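PDB 2C4E: nucleoside kinase from Methanococcus jannaschii, which phosphorylates a broad range of nucleosides, chiefly inosine, guanosine and cytidine, to their monophosphates, with ATP as the preferred phosphate donor. Local coordinates for residues L254-K259 with P288-V293; T273-V278 with V294-K299; M5-C10 with D82-K87; S72-Y77 with G282-L287. All coordinates share one frame; numbering follows the deposited sequence.

Contact 1 (L254-K259 with P288-V293); sequences LSAYVK and PTWDKV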
loop_
_atom_site.group_PDB
_atom_site.type_symbol
_atom_site.label_atom_id
_atom_site.label_comp_id
_atom_site.label_asym_id
_atom_site.label_seq_id
_atom_site.Cartn_x
_atom_site.Cartn_y
_atom_site.Cartn_z
ATOM N N LEU A 254 9.097 -24.972 -18.727
ATOM C CA LEU A 254 7.868 -25.702 -19.034
ATOM C C LEU A 254 7.445 -25.520 -20.497
ATOM O O LEU A 254 6.926 -26.445 -21.114
ATOM C CB LEU A 254 6.755 -25.230 -18.105
ATOM C CG LEU A 254 7.010 -25.523 -16.628
ATOM C CD1 LEU A 254 5.923 -24.878 -15.791
ATOM C CD2 LEU A 254 7.045 -27.024 -16.383
ATOM N N SER A 255 7.688 -24.344 -21.058
ATOM C CA SER A 255 7.387 -24.106 -22.471
ATOM C C SER A 255 8.243 -25.002 -23.363
ATOM O O SER A 255 7.757 -25.617 -24.318
ATOM C CB SER A 255 7.597 -22.635 -22.846
ATOM O OG SER A 255 6.658 -21.792 -22.185
ATOM N N ALA A 256 9.533 -25.059 -23.046
ATOM C CA ALA A 256 10.466 -25.926 -23.750
ATOM C C ALA A 256 10.057 -27.372 -23.605
ATOM O O ALA A 256 10.138 -28.151 -24.555
ATOM C CB ALA A 256 11.858 -25.724 -23.234
ATOM N N TYR A 257 9.583 -27.747 -22.422
ATOM C CA TYR A 257 9.171 -29.119 -22.231
ATOM C C TYR A 257 8.004 -29.485 -23.142
ATOM O O TYR A 257 8.043 -30.533 -23.828
ATOM C CB TYR A 257 8.851 -29.416 -20.764
ATOM C CG TYR A 257 8.637 -30.880 -20.563
ATOM C CD1 TYR A 257 9.708 -31.716 -20.317
ATOM C CD2 TYR A 257 7.373 -31.444 -20.682
ATOM C CE1 TYR A 257 9.529 -33.086 -20.158
ATOM C CE2 TYR A 257 7.183 -32.796 -20.516
ATOM C CZ TYR A 257 8.266 -33.612 -20.262
ATOM O OH TYR A 257 8.085 -34.974 -20.103
ATOM N N VAL A 258 6.981 -28.634 -23.180
ATOM C CA VAL A 258 5.813 -28.854 -24.036
ATOM C C VAL A 258 6.215 -28.856 -25.496
ATOM O O VAL A 258 5.640 -29.605 -26.325
ATOM C CB VAL A 258 4.692 -27.813 -23.743
ATOM C CG1 VAL A 258 3.579 -27.837 -24.817
ATOM C CG2 VAL A 258 4.125 -28.085 -22.364
ATOM N N LYS A 259 7.221 -28.048 -25.829
ATOM C CA LYS A 259 7.725 -27.980 -27.200
ATOM C C LYS A 259 8.609 -29.187 -27.563
ATOM O O LYS A 259 9.024 -29.325 -28.714
ATOM C CB LYS A 259 8.477 -26.675 -27.434
ATOM C CG LYS A 259 7.564 -25.472 -27.579
ATOM C CD LYS A 259 8.335 -24.173 -27.708
ATOM C CE LYS A 259 7.381 -23.000 -27.882
ATOM N NZ LYS A 259 7.816 -22.028 -28.912
ATOM N N PRO A 288 10.419 -12.321 -23.098
ATOM C CA PRO A 288 10.870 -12.508 -24.477
ATOM C C PRO A 288 10.027 -13.488 -25.302
ATOM O O PRO A 288 9.293 -14.321 -24.760
ATOM C CB PRO A 288 12.272 -13.072 -24.284
ATOM C CG PRO A 288 12.129 -13.926 -23.061
ATOM C CD PRO A 288 11.153 -13.194 -22.159
ATOM N N THR A 289 10.177 -13.389 -26.618
ATOM C CA THR A 289 9.651 -14.382 -27.540
ATOM C C THR A 289 10.589 -15.573 -27.613
ATOM O O THR A 289 11.746 -15.492 -27.207
ATOM C CB THR A 289 9.524 -13.818 -28.950
ATOM O OG1 THR A 289 10.816 -13.408 -29.433
ATOM C CG2 THR A 289 8.667 -12.560 -28.979
ATOM N N TRP A 290 10.084 -16.656 -28.188
ATOM C CA TRP A 290 10.841 -17.883 -28.356
ATOM C C TRP A 290 12.105 -17.657 -29.187
ATOM O O TRP A 290 13.202 -18.041 -28.791
ATOM C CB TRP A 290 9.975 -18.953 -29.023
ATOM C CG TRP A 290 10.736 -20.210 -29.187
ATOM C CD1 TRP A 290 11.332 -20.669 -30.325
ATOM C CD2 TRP A 290 11.048 -21.152 -28.162
ATOM N NE1 TRP A 290 11.976 -21.856 -30.073
ATOM C CE2 TRP A 290 11.817 -22.174 -28.750
ATOM C CE3 TRP A 290 10.722 -21.257 -26.804
ATOM C CZ2 TRP A 290 12.286 -23.267 -28.026
ATOM C CZ3 TRP A 290 11.191 -22.344 -26.085
ATOM C CH2 TRP A 290 11.955 -23.335 -26.695
ATOM N N ASP A 291 11.953 -17.034 -30.344
ATOM C CA ASP A 291 13.109 -16.832 -31.213
ATOM C C ASP A 291 14.158 -15.953 -30.542
ATOM O O ASP A 291 15.346 -16.185 -30.719
ATOM C CB ASP A 291 12.704 -16.265 -32.575
ATOM C CG ASP A 291 11.980 -17.282 -33.444
ATOM O OD1 ASP A 291 11.945 -18.498 -33.103
ATOM O OD2 ASP A 291 11.409 -16.944 -34.497
ATOM N N LYS A 292 13.731 -14.974 -29.743
ATOM C CA LYS A 292 14.682 -14.109 -29.044
ATOM C C LYS A 292 15.457 -14.876 -27.971
ATOM O O LYS A 292 16.645 -14.615 -27.749
ATOM C CB LYS A 292 13.986 -12.887 -28.419
ATOM C CG LYS A 292 13.520 -11.850 -29.431
ATOM C CD LYS A 292 14.647 -10.925 -29.875
ATOM C CE LYS A 292 14.210 -10.027 -31.026
ATOM N NZ LYS A 292 15.358 -9.328 -31.669
ATOM N N VAL A 293 14.788 -15.815 -27.305
ATOM C CA VAL A 293 15.438 -16.633 -26.295
ATOM C C VAL A 293 16.437 -17.582 -26.947
ATOM O O VAL A 293 17.561 -17.741 -26.460
ATOM C CB VAL A 293 14.403 -17.424 -25.478
ATOM C CG1 VAL A 293 15.053 -18.547 -24.700
ATOM C CG2 VAL A 293 13.665 -16.488 -24.544
#
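Lys259, at the C-terminal side of helix 245-258, reaches Trp290 in the first turn of helix 290-299; the two segments meet through side chains, with no hydrogen bond between them. Lys259 N bonds back to Ser255 O at 2.9 Å, while Thr289 caps the other helix through a weak bond from Lys292 N to its OG1. Trp290 holds its CG anti to the backbone N (chi1 -180°), which carries the indole out of its own helix toward the lysine. The aliphatic chain of Lys259 runs over one face of the ring in the direction opposite to the indole: CD sits almost centrally above the six-membered ring, 3.7 Å from its centroid, a CH-pi contact. Further along, a bend at chi4 (-137°) brings NZ over the five-membered ring at 3.7 Å from that centroid, a cation-pi contact, with CD2 its nearest ring atom at 3.4 Å. The ammonium also hydrogen-bonds Leu55 O, so the carbonyl and the pi face probably both stabilise its charge. Ala256 closes the far end, its CB 4.2 Å from Trp290 CH2. Helix 245-258, which carries the inferred proton acceptor Asp247 and transition-state stabiliser Arg250, is here joined to the C-terminal helix of the ribokinase fold by a combined cation-pi and CH-pi contact.

Contact 2 (T273-V278 with V294-K299); sequences TASFVV and VERLEK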
loop_
_atom_site.group_PDB
_atom_site.type_symbol
_atom_site.label_atom_id
_atom_site.label_comp_id
_atom_site.label_asym_id
_atom_site.label_seq_id
_atom_site.Cartn_x
_atom_site.Cartn_y
_atom_site.Cartn_z
ATOM N N THR A 273 15.483 -17.266 -20.694
ATOM C CA THR A 273 14.275 -16.472 -20.482
ATOM C C THR A 273 14.426 -15.534 -19.305
ATOM O O THR A 273 14.079 -14.361 -19.399
ATOM C CB THR A 273 13.052 -17.374 -20.247
ATOM O OG1 THR A 273 12.919 -18.296 -21.329
ATOM C CG2 THR A 273 11.763 -16.556 -20.284
ATOM N N ALA A 274 14.952 -16.057 -18.198
ATOM C CA ALA A 274 15.165 -15.280 -16.984
ATOM C C ALA A 274 16.103 -14.113 -17.201
ATOM O O ALA A 274 15.975 -13.082 -16.536
ATOM C CB ALA A 274 15.711 -16.171 -15.870
ATOM N N SER A 275 17.043 -14.270 -18.133
ATOM C CA SER A 275 18.019 -13.224 -18.425
ATOM C C SER A 275 17.379 -11.995 -19.075
ATOM O O SER A 275 17.931 -10.902 -18.983
ATOM C CB SER A 275 19.156 -13.767 -19.302
ATOM O OG SER A 275 18.764 -13.906 -20.661
ATOM N N PHE A 276 16.231 -12.169 -19.736
ATOM C CA PHE A 276 15.499 -11.038 -20.317
ATOM C C PHE A 276 14.668 -10.282 -19.287
ATOM O O PHE A 276 14.602 -9.050 -19.304
ATOM C CB PHE A 276 14.558 -11.501 -21.428
ATOM C CG PHE A 276 15.228 -11.727 -22.732
ATOM C CD1 PHE A 276 15.585 -13.010 -23.130
ATOM C CD2 PHE A 276 15.496 -10.669 -23.580
ATOM C CE1 PHE A 276 16.213 -13.216 -24.342
ATOM C CE2 PHE A 276 16.119 -10.876 -24.790
ATOM C CZ PHE A 276 16.475 -12.156 -25.172
ATOM N N VAL A 277 13.996 -11.025 -18.416
ATOM C CA VAL A 277 13.008 -10.419 -17.525
ATOM C C VAL A 277 13.672 -9.504 -16.508
ATOM O O VAL A 277 13.136 -8.451 -16.168
ATOM C CB VAL A 277 12.134 -11.497 -16.837
ATOM C CG1 VAL A 277 11.128 -10.860 -15.891
ATOM C CG2 VAL A 277 11.413 -12.271 -17.885
ATOM N N VAL A 278 14.857 -9.884 -16.048
ATOM C CA VAL A 278 15.611 -9.054 -15.107
ATOM C C VAL A 278 16.083 -7.705 -15.664
ATOM O O VAL A 278 16.586 -6.878 -14.906
ATOM C CB VAL A 278 16.840 -9.801 -14.521
ATOM C CG1 VAL A 278 16.398 -10.996 -13.717
ATOM C CG2 VAL A 278 17.818 -10.225 -15.618
ATOM N N VAL A 294 16.036 -18.203 -28.050
ATOM C CA VAL A 294 16.942 -19.106 -28.761
ATOM C C VAL A 294 18.180 -18.335 -29.225
ATOM O O VAL A 294 19.303 -18.826 -29.101
ATOM C CB VAL A 294 16.223 -19.824 -29.938
ATOM C CG1 VAL A 294 17.210 -20.629 -30.772
ATOM C CG2 VAL A 294 15.124 -20.739 -29.390
ATOM N N GLU A 295 17.977 -17.117 -29.716
ATOM C CA GLU A 295 19.074 -16.278 -30.203
ATOM C C GLU A 295 20.078 -15.949 -29.104
ATOM O O GLU A 295 21.285 -15.910 -29.341
ATOM C CB GLU A 295 18.513 -14.985 -30.801
ATOM C CG GLU A 295 19.512 -14.124 -31.553
ATOM C CD GLU A 295 18.898 -12.820 -32.043
ATOM O OE1 GLU A 295 17.942 -12.331 -31.403
ATOM O OE2 GLU A 295 19.368 -12.284 -33.067
ATOM N N ARG A 296 19.583 -15.719 -27.893
ATOM C CA ARG A 296 20.462 -15.332 -26.796
ATOM C C ARG A 296 21.324 -16.499 -26.329
ATOM O O ARG A 296 22.497 -16.304 -26.027
ATOM C CB ARG A 296 19.675 -14.754 -25.629
ATOM C CG ARG A 296 20.569 -14.179 -24.572
ATOM C CD ARG A 296 19.862 -13.326 -23.579
ATOM N NE ARG A 296 19.705 -11.951 -24.037
ATOM C CZ ARG A 296 19.226 -10.976 -23.271
ATOM N NH1 ARG A 296 18.869 -11.236 -22.024
ATOM N NH2 ARG A 296 19.119 -9.738 -23.743
ATOM N N LEU A 297 20.749 -17.701 -26.291
ATOM C CA LEU A 297 21.505 -18.924 -26.009
ATOM C C LEU A 297 22.559 -19.222 -27.065
ATOM O O LEU A 297 23.553 -19.878 -26.778
ATOM C CB LEU A 297 20.576 -20.140 -25.928
ATOM C CG LEU A 297 19.791 -20.393 -24.649
ATOM C CD1 LEU A 297 18.915 -21.624 -24.834
ATOM C CD2 LEU A 297 20.721 -20.558 -23.455
ATOM N N GLU A 298 22.313 -18.770 -28.292
ATOM C CA GLU A 298 23.240 -18.985 -29.393
ATOM C C GLU A 298 24.512 -18.173 -29.159
ATOM O O GLU A 298 25.582 -18.558 -29.622
ATOM C CB GLU A 298 22.592 -18.603 -30.730
ATOM C CG GLU A 298 23.369 -19.069 -31.958
ATOM C CD GLU A 298 22.788 -18.545 -33.262
ATOM O OE1 GLU A 298 21.776 -17.810 -33.226
ATOM O OE2 GLU A 298 23.347 -18.869 -34.331
ATOM N N LYS A 299 24.382 -17.055 -28.439
ATOM C CA LYS A 299 25.524 -16.219 -28.049
ATOM C C LYS A 299 26.257 -16.700 -26.785
ATOM O O LYS A 299 27.463 -16.483 -26.659
ATOM C CB LYS A 299 25.072 -14.769 -27.821
ATOM C CG LYS A 299 24.546 -14.058 -29.059
ATOM C CD LYS A 299 25.223 -12.700 -29.263
ATOM C CE LYS A 299 24.928 -12.127 -30.640
ATOM N NZ LYS A 299 25.476 -10.752 -30.800
#
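A flat guanidinium-on-phenyl stack, in which Arg296 lies on Phe276, joins the C-terminal side of helix 263-277 to helix 290-299 near the C-terminus of the ribokinase fold. The two groups come from opposite directions and end nearly parallel, planes 9° apart and centres 3.6 Å apart, which makes the stack a cation-pi contact. CZ lies over the ring face but displaced toward the rim, and NH2 comes within 3.4 Å of Phe276 CE2. A bend at chi3 (-85°) in the otherwise extended arginine chain lays the guanidinium flat against the ring. Its rotation is set by a second grip: NH1 donates to Ser275 OG at 3.0 Å, a fairly straight bond (166° at the hydrogen) within the guanidinium plane. That hydroxyl also bonds Ala272 O one turn back, and NH1 forms a salt bridge with Glu279, so the charge has a carboxylate mate besides the ring. Phe276 packs in addition on Pro288, in the loop that leads into helix 290-299. Beside the stack, Leu297 touches Leu268, Ile269 and Ala272 of helix 263-277, while Thr273, Ala274 and Val277 meet Ser248, so helix 263-277 meets helix 290-299 with one side and helix 245-258 with another.

Contact 3 (M5-C10 with D82-K87); sequences MEKITC and DINISK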
loop_
_atom_site.group_PDB
_atom_site.type_symbol
_atom_site.label_atom_id
_atom_site.label_comp_id
_atom_site.label_asym_id
_atom_site.label_seq_id
_atom_site.Cartn_x
_atom_site.Cartn_y
_atom_site.Cartn_z
ATOM N N MET A 5 -3.885 -32.123 -23.738
ATOM C CA MET A 5 -3.451 -31.278 -24.900
ATOM C C MET A 5 -2.323 -30.219 -24.730
ATOM O O MET A 5 -1.993 -29.851 -23.620
ATOM C CB MET A 5 -4.667 -30.510 -25.424
ATOM C CG MET A 5 -5.663 -31.326 -26.215
ATOM S SD MET A 5 -7.209 -30.422 -26.461
ATOM C CE MET A 5 -6.629 -28.705 -26.670
ATOM N N GLU A 6 -1.815 -29.689 -25.861
ATOM C CA GLU A 6 -0.564 -28.866 -25.937
ATOM C C GLU A 6 -0.594 -27.462 -25.309
ATOM O O GLU A 6 -0.404 -26.432 -25.963
ATOM C CB GLU A 6 -0.087 -28.763 -27.395
ATOM C CG GLU A 6 0.517 -30.055 -27.929
ATOM C CD GLU A 6 0.595 -30.106 -29.449
ATOM O OE1 GLU A 6 0.279 -29.096 -30.114
ATOM O OE2 GLU A 6 0.975 -31.169 -29.983
ATOM N N LYS A 7 -0.730 -27.477 -23.982
ATOM C CA LYS A 7 -1.123 -26.276 -23.301
ATOM C C LYS A 7 -0.680 -26.474 -21.852
ATOM O O LYS A 7 -0.382 -27.575 -21.409
ATOM C CB LYS A 7 -2.639 -26.100 -23.456
ATOM C CG LYS A 7 -3.299 -24.768 -23.017
ATOM C CD LYS A 7 -4.746 -24.669 -23.545
ATOM C CE LYS A 7 -5.318 -23.242 -23.499
ATOM N NZ LYS A 7 -6.758 -23.168 -23.933
ATOM N N ILE A 8 -0.596 -25.374 -21.140
ATOM C CA ILE A 8 -0.210 -25.391 -19.747
ATOM C C ILE A 8 -1.227 -24.589 -18.964
ATOM O O ILE A 8 -1.585 -23.490 -19.367
ATOM C CB ILE A 8 1.186 -24.759 -19.567
ATOM C CG1 ILE A 8 2.216 -25.548 -20.383
ATOM C CG2 ILE A 8 1.564 -24.726 -18.081
ATOM C CD1 ILE A 8 3.605 -24.953 -20.380
ATOM N N THR A 9 -1.688 -25.158 -17.857
ATOM C CA THR A 9 -2.534 -24.481 -16.891
ATOM C C THR A 9 -1.648 -23.955 -15.776
ATOM O O THR A 9 -0.811 -24.686 -15.265
ATOM C CB THR A 9 -3.529 -25.473 -16.274
ATOM O OG1 THR A 9 -4.356 -26.060 -17.295
ATOM C CG2 THR A 9 -4.493 -24.742 -15.342
ATOM N N CYS A 10 -1.774 -22.676 -15.449
ATOM C CA CYS A 10 -1.090 -22.091 -14.308
ATOM C C CYS A 10 -2.099 -21.753 -13.239
ATOM O O CYS A 10 -3.067 -21.060 -13.516
ATOM C CB CYS A 10 -0.377 -20.813 -14.705
ATOM S SG CYS A 10 0.950 -21.112 -15.887
ATOM N N ASP A 82 -4.318 -13.292 -25.588
ATOM C CA ASP A 82 -4.958 -14.578 -25.919
ATOM C C ASP A 82 -4.677 -15.636 -24.851
ATOM O O ASP A 82 -4.482 -16.808 -25.152
ATOM C CB ASP A 82 -4.504 -15.068 -27.303
ATOM C CG ASP A 82 -5.576 -15.861 -28.031
ATOM O OD1 ASP A 82 -6.105 -16.841 -27.465
ATOM O OD2 ASP A 82 -5.956 -15.570 -29.185
ATOM N N ILE A 83 -4.647 -15.214 -23.594
ATOM C CA ILE A 83 -4.482 -16.148 -22.497
ATOM C C ILE A 83 -5.890 -16.532 -22.042
ATOM O O ILE A 83 -6.705 -15.668 -21.766
ATOM C CB ILE A 83 -3.606 -15.541 -21.382
ATOM C CG1 ILE A 83 -2.160 -15.440 -21.904
ATOM C CG2 ILE A 83 -3.642 -16.423 -20.138
ATOM C CD1 ILE A 83 -1.212 -14.729 -21.008
ATOM N N ASN A 84 -6.161 -17.834 -22.010
ATOM C CA ASN A 84 -7.472 -18.369 -21.646
ATOM C C ASN A 84 -7.697 -18.076 -20.166
ATOM O O ASN A 84 -6.997 -18.613 -19.308
ATOM C CB ASN A 84 -7.496 -19.879 -21.939
ATOM C CG ASN A 84 -8.859 -20.542 -21.702
ATOM O OD1 ASN A 84 -9.209 -21.511 -22.394
ATOM N ND2 ASN A 84 -9.607 -20.059 -20.741
ATOM N N ILE A 85 -8.652 -17.197 -19.873
ATOM C CA ILE A 85 -8.965 -16.839 -18.495
ATOM C C ILE A 85 -10.390 -17.253 -18.159
ATOM O O ILE A 85 -11.002 -16.695 -17.255
ATOM C CB ILE A 85 -8.748 -15.334 -18.265
ATOM C CG1 ILE A 85 -9.552 -14.500 -19.287
ATOM C CG2 ILE A 85 -7.284 -15.024 -18.349
ATOM C CD1 ILE A 85 -9.696 -13.057 -18.930
ATOM N N SER A 86 -10.883 -18.253 -18.892
ATOM C CA SER A 86 -12.201 -18.849 -18.670
ATOM C C SER A 86 -12.381 -19.450 -17.272
ATOM O O SER A 86 -13.503 -19.516 -16.779
ATOM C CB SER A 86 -12.505 -19.909 -19.751
ATOM O OG SER A 86 -11.829 -21.135 -19.541
ATOM N N LYS A 87 -11.284 -19.862 -16.633
ATOM C CA LYS A 87 -11.351 -20.488 -15.307
ATOM C C LYS A 87 -11.172 -19.483 -14.143
ATOM O O LYS A 87 -11.190 -19.892 -12.986
ATOM C CB LYS A 87 -10.345 -21.638 -15.181
ATOM C CG LYS A 87 -10.665 -22.882 -16.036
ATOM C CD LYS A 87 -9.466 -23.813 -16.140
ATOM C CE LYS A 87 -9.846 -25.174 -16.699
ATOM N NZ LYS A 87 -10.454 -25.026 -18.049
#
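The amide of Asn84 is the flat group here, and Lys7 meets it at the carbonyl end instead of over a face. NZ lies 3.3 Å from Asn84 OD1, a weak hydrogen bond, and comes from the CB side of the oxygen, 3.9 Å from Asn84 CB. The other end of the amide is used within its own segment: ND2 donates to Ser86 OG at 2.7 Å, with the hydroxyl close to the amide plane. This shorter bond probably does more than the weak lysine bond to set the turn of the amide. Lys7 gets there fully stretched, its CG anti to the backbone N (chi1 -170°) and the chain extended to the end, crossing the asparagine at about a right angle; the lysine is modelled in two conformers, and the bond is described for one of them. The contact ties strand 7-11, set between strands 58-62 and 131-136 in the large, mostly parallel sheet of the ribokinase fold, to the loop after helix 73-80. That helix ends in a Schellman motif at Asp82, whose carbonyl takes a hydrogen bond from Lys53. With an alanine here instead of Asn84, Lys7 NZ would probably lose its carbonyl partner and Ser86 OG the N-H that ties it back. Strand 58-62 lies close to both segments: Lys7 packs on Asn58 and Asn84 on Glu60, whose carboxylate also bonds Thr9 OG1 and forms a long, weak ion pair with Lys87.

Contact 4 (S72-Y77 with G282-L287); sequences SGYERY and GCQTNL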
loop_
_atom_site.group_PDB
_atom_site.type_symbol
_atom_site.label_atom_id
_atom_site.label_comp_id
_atom_site.label_asym_id
_atom_site.label_seq_id
_atom_site.Cartn_x
_atom_site.Cartn_y
_atom_site.Cartn_z
ATOM N N SER A 72 -10.777 -4.059 -15.998
ATOM C CA SER A 72 -9.627 -3.249 -15.617
ATOM C C SER A 72 -8.457 -3.514 -16.547
ATOM O O SER A 72 -8.550 -4.344 -17.462
ATOM C CB SER A 72 -9.225 -3.519 -14.163
ATOM O OG SER A 72 -8.855 -2.319 -13.499
ATOM N N GLY A 73 -7.357 -2.806 -16.313
ATOM C CA GLY A 73 -6.189 -2.927 -17.158
ATOM C C GLY A 73 -5.781 -4.377 -17.330
ATOM O O GLY A 73 -5.457 -4.808 -18.433
ATOM N N TYR A 74 -5.822 -5.134 -16.242
ATOM C CA TYR A 74 -5.261 -6.484 -16.244
ATOM C C TYR A 74 -6.071 -7.445 -17.118
ATOM O O TYR A 74 -5.495 -8.234 -17.868
ATOM C CB TYR A 74 -5.144 -7.016 -14.810
ATOM C CG TYR A 74 -3.974 -7.966 -14.561
ATOM C CD1 TYR A 74 -3.483 -8.158 -13.273
ATOM C CD2 TYR A 74 -3.357 -8.671 -15.606
ATOM C CE1 TYR A 74 -2.425 -9.013 -13.032
ATOM C CE2 TYR A 74 -2.304 -9.531 -15.366
ATOM C CZ TYR A 74 -1.846 -9.704 -14.083
ATOM O OH TYR A 74 -0.794 -10.537 -13.848
ATOM N N GLU A 75 -7.393 -7.381 -17.022
ATOM C CA GLU A 75 -8.260 -8.280 -17.779
ATOM C C GLU A 75 -8.124 -8.109 -19.289
ATOM O O GLU A 75 -8.008 -9.094 -20.007
ATOM C CB GLU A 75 -9.713 -8.083 -17.373
ATOM C CG GLU A 75 -10.679 -9.030 -18.061
ATOM C CD GLU A 75 -12.105 -8.762 -17.663
ATOM O OE1 GLU A 75 -12.802 -8.034 -18.398
ATOM O OE2 GLU A 75 -12.517 -9.269 -16.606
ATOM N N ARG A 76 -8.165 -6.862 -19.763
ATOM C CA ARG A 76 -8.014 -6.558 -21.189
ATOM C C ARG A 76 -6.641 -6.974 -21.700
ATOM O O ARG A 76 -6.513 -7.498 -22.807
ATOM C CB ARG A 76 -8.245 -5.064 -21.447
ATOM N N TYR A 77 -5.624 -6.739 -20.873
ATOM C CA TYR A 77 -4.235 -7.126 -21.140
ATOM C C TYR A 77 -4.087 -8.633 -21.369
ATOM O O TYR A 77 -3.424 -9.063 -22.313
ATOM C CB TYR A 77 -3.379 -6.652 -19.957
ATOM C CG TYR A 77 -1.973 -7.198 -19.813
ATOM C CD1 TYR A 77 -0.896 -6.574 -20.434
ATOM C CD2 TYR A 77 -1.709 -8.285 -18.984
ATOM C CE1 TYR A 77 0.400 -7.051 -20.271
ATOM C CE2 TYR A 77 -0.422 -8.764 -18.810
ATOM C CZ TYR A 77 0.632 -8.143 -19.458
ATOM O OH TYR A 77 1.912 -8.595 -19.281
ATOM N N GLY A 282 9.127 -4.862 -13.301
ATOM C CA GLY A 282 7.891 -5.580 -13.521
ATOM C C GLY A 282 8.198 -6.996 -13.974
ATOM O O GLY A 282 9.157 -7.242 -14.710
ATOM N N CYS A 283 7.379 -7.930 -13.526
ATOM C CA CYS A 283 7.619 -9.348 -13.791
ATOM C C CYS A 283 7.254 -9.763 -15.203
ATOM O O CYS A 283 7.719 -10.802 -15.680
ATOM C CB CYS A 283 6.844 -10.203 -12.802
ATOM S SG CYS A 283 7.397 -10.039 -11.105
ATOM N N GLN A 284 6.429 -8.973 -15.876
ATOM C CA GLN A 284 5.986 -9.327 -17.223
ATOM C C GLN A 284 6.445 -8.347 -18.296
ATOM O O GLN A 284 6.196 -8.558 -19.483
ATOM C CB GLN A 284 4.464 -9.456 -17.255
ATOM C CG GLN A 284 3.930 -10.465 -16.252
ATOM C CD GLN A 284 2.421 -10.482 -16.180
ATOM O OE1 GLN A 284 1.759 -10.000 -17.081
ATOM N NE2 GLN A 284 1.878 -11.052 -15.113
ATOM N N THR A 285 7.124 -7.281 -17.890
ATOM C CA THR A 285 7.392 -6.179 -18.805
ATOM C C THR A 285 8.339 -6.531 -19.956
ATOM O O THR A 285 8.097 -6.113 -21.080
ATOM C CB THR A 285 7.884 -4.949 -18.027
ATOM O OG1 THR A 285 9.006 -5.300 -17.211
ATOM C CG2 THR A 285 6.834 -4.512 -17.040
ATOM N N ASN A 286 9.380 -7.323 -19.688
ATOM C CA ASN A 286 10.371 -7.672 -20.712
ATOM C C ASN A 286 10.415 -9.168 -20.986
ATOM O O ASN A 286 11.489 -9.736 -21.193
ATOM C CB ASN A 286 11.772 -7.162 -20.316
ATOM C CG ASN A 286 12.705 -6.991 -21.515
ATOM O OD1 ASN A 286 13.871 -7.423 -21.486
ATOM N ND2 ASN A 286 12.206 -6.356 -22.568
ATOM N N LEU A 287 9.240 -9.794 -21.012
ATOM C CA LEU A 287 9.157 -11.217 -21.323
ATOM C C LEU A 287 9.479 -11.423 -22.799
ATOM O O LEU A 287 8.920 -10.740 -23.666
ATOM C CB LEU A 287 7.778 -11.783 -20.965
ATOM C CG LEU A 287 7.550 -11.991 -19.467
ATOM C CD1 LEU A 287 6.081 -12.238 -19.187
ATOM C CD2 LEU A 287 8.376 -13.130 -18.901
#
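Gln284 sets its carboxamide between the hydroxyls of Tyr77 and Tyr74, one turn apart on helix 73-80. OE1 accepts from Tyr77 OH at 2.6 Å, the donor in the carbonyl plane on a lone pair, with a C=O...donor angle of 143°. On the nitrogen side, NE2 donates to Tyr74 OH at 3.0 Å, a bond with the oxygen tilted 20° from the amide plane. NE2 also bonds OD1 of Asn47, while Tyr74 OH in turn bonds Gly42 O. An extended chain beyond CG (chi2 174°) delivers the amide from the type I turn Gln284-Leu287 across to the helix. The network lies next to substrate-binding residues Asn47 and Gly43; in ribokinase relatives the glycine pair, here Gly42 and Gly43, acts as a lid hinge, and it may do so here. Tyr41 adds its ring, stacked on Tyr74 and meeting that of Tyr77. If a leucine took the place of Gln284, Tyr77 OH would probably be left without its acceptor, and Tyr74 OH and Asn47 OD1 would each lose the N-H donor that NE2 supplies. Nearer the backbone, Gln284 CB lies 3.4 Å from Tyr77 OH, and the side chain rests on Val50 of helix 44-54.

In the fold
Contacts 1 and 2 both use helix 290-299 and touch each other where Val293 packs against Thr273; each sets a basic side chain on an aromatic face, one joining helix 245-258, the other helix 263-277. Contact 4 uses the loop just before helix 290-299 and is the buried one of the four, with neutral hydrogen bonds near the substrate site in place of charge. Contact 3 is a surface contact, held by one weak bond from a lysine modelled in two conformers, away from the annotated sites. It joins contact 1 through Ile8 packing on Leu254 and Val258, and contact 4 through helix 73-80, which contact 4 uses and from which the 82-87 loop departs.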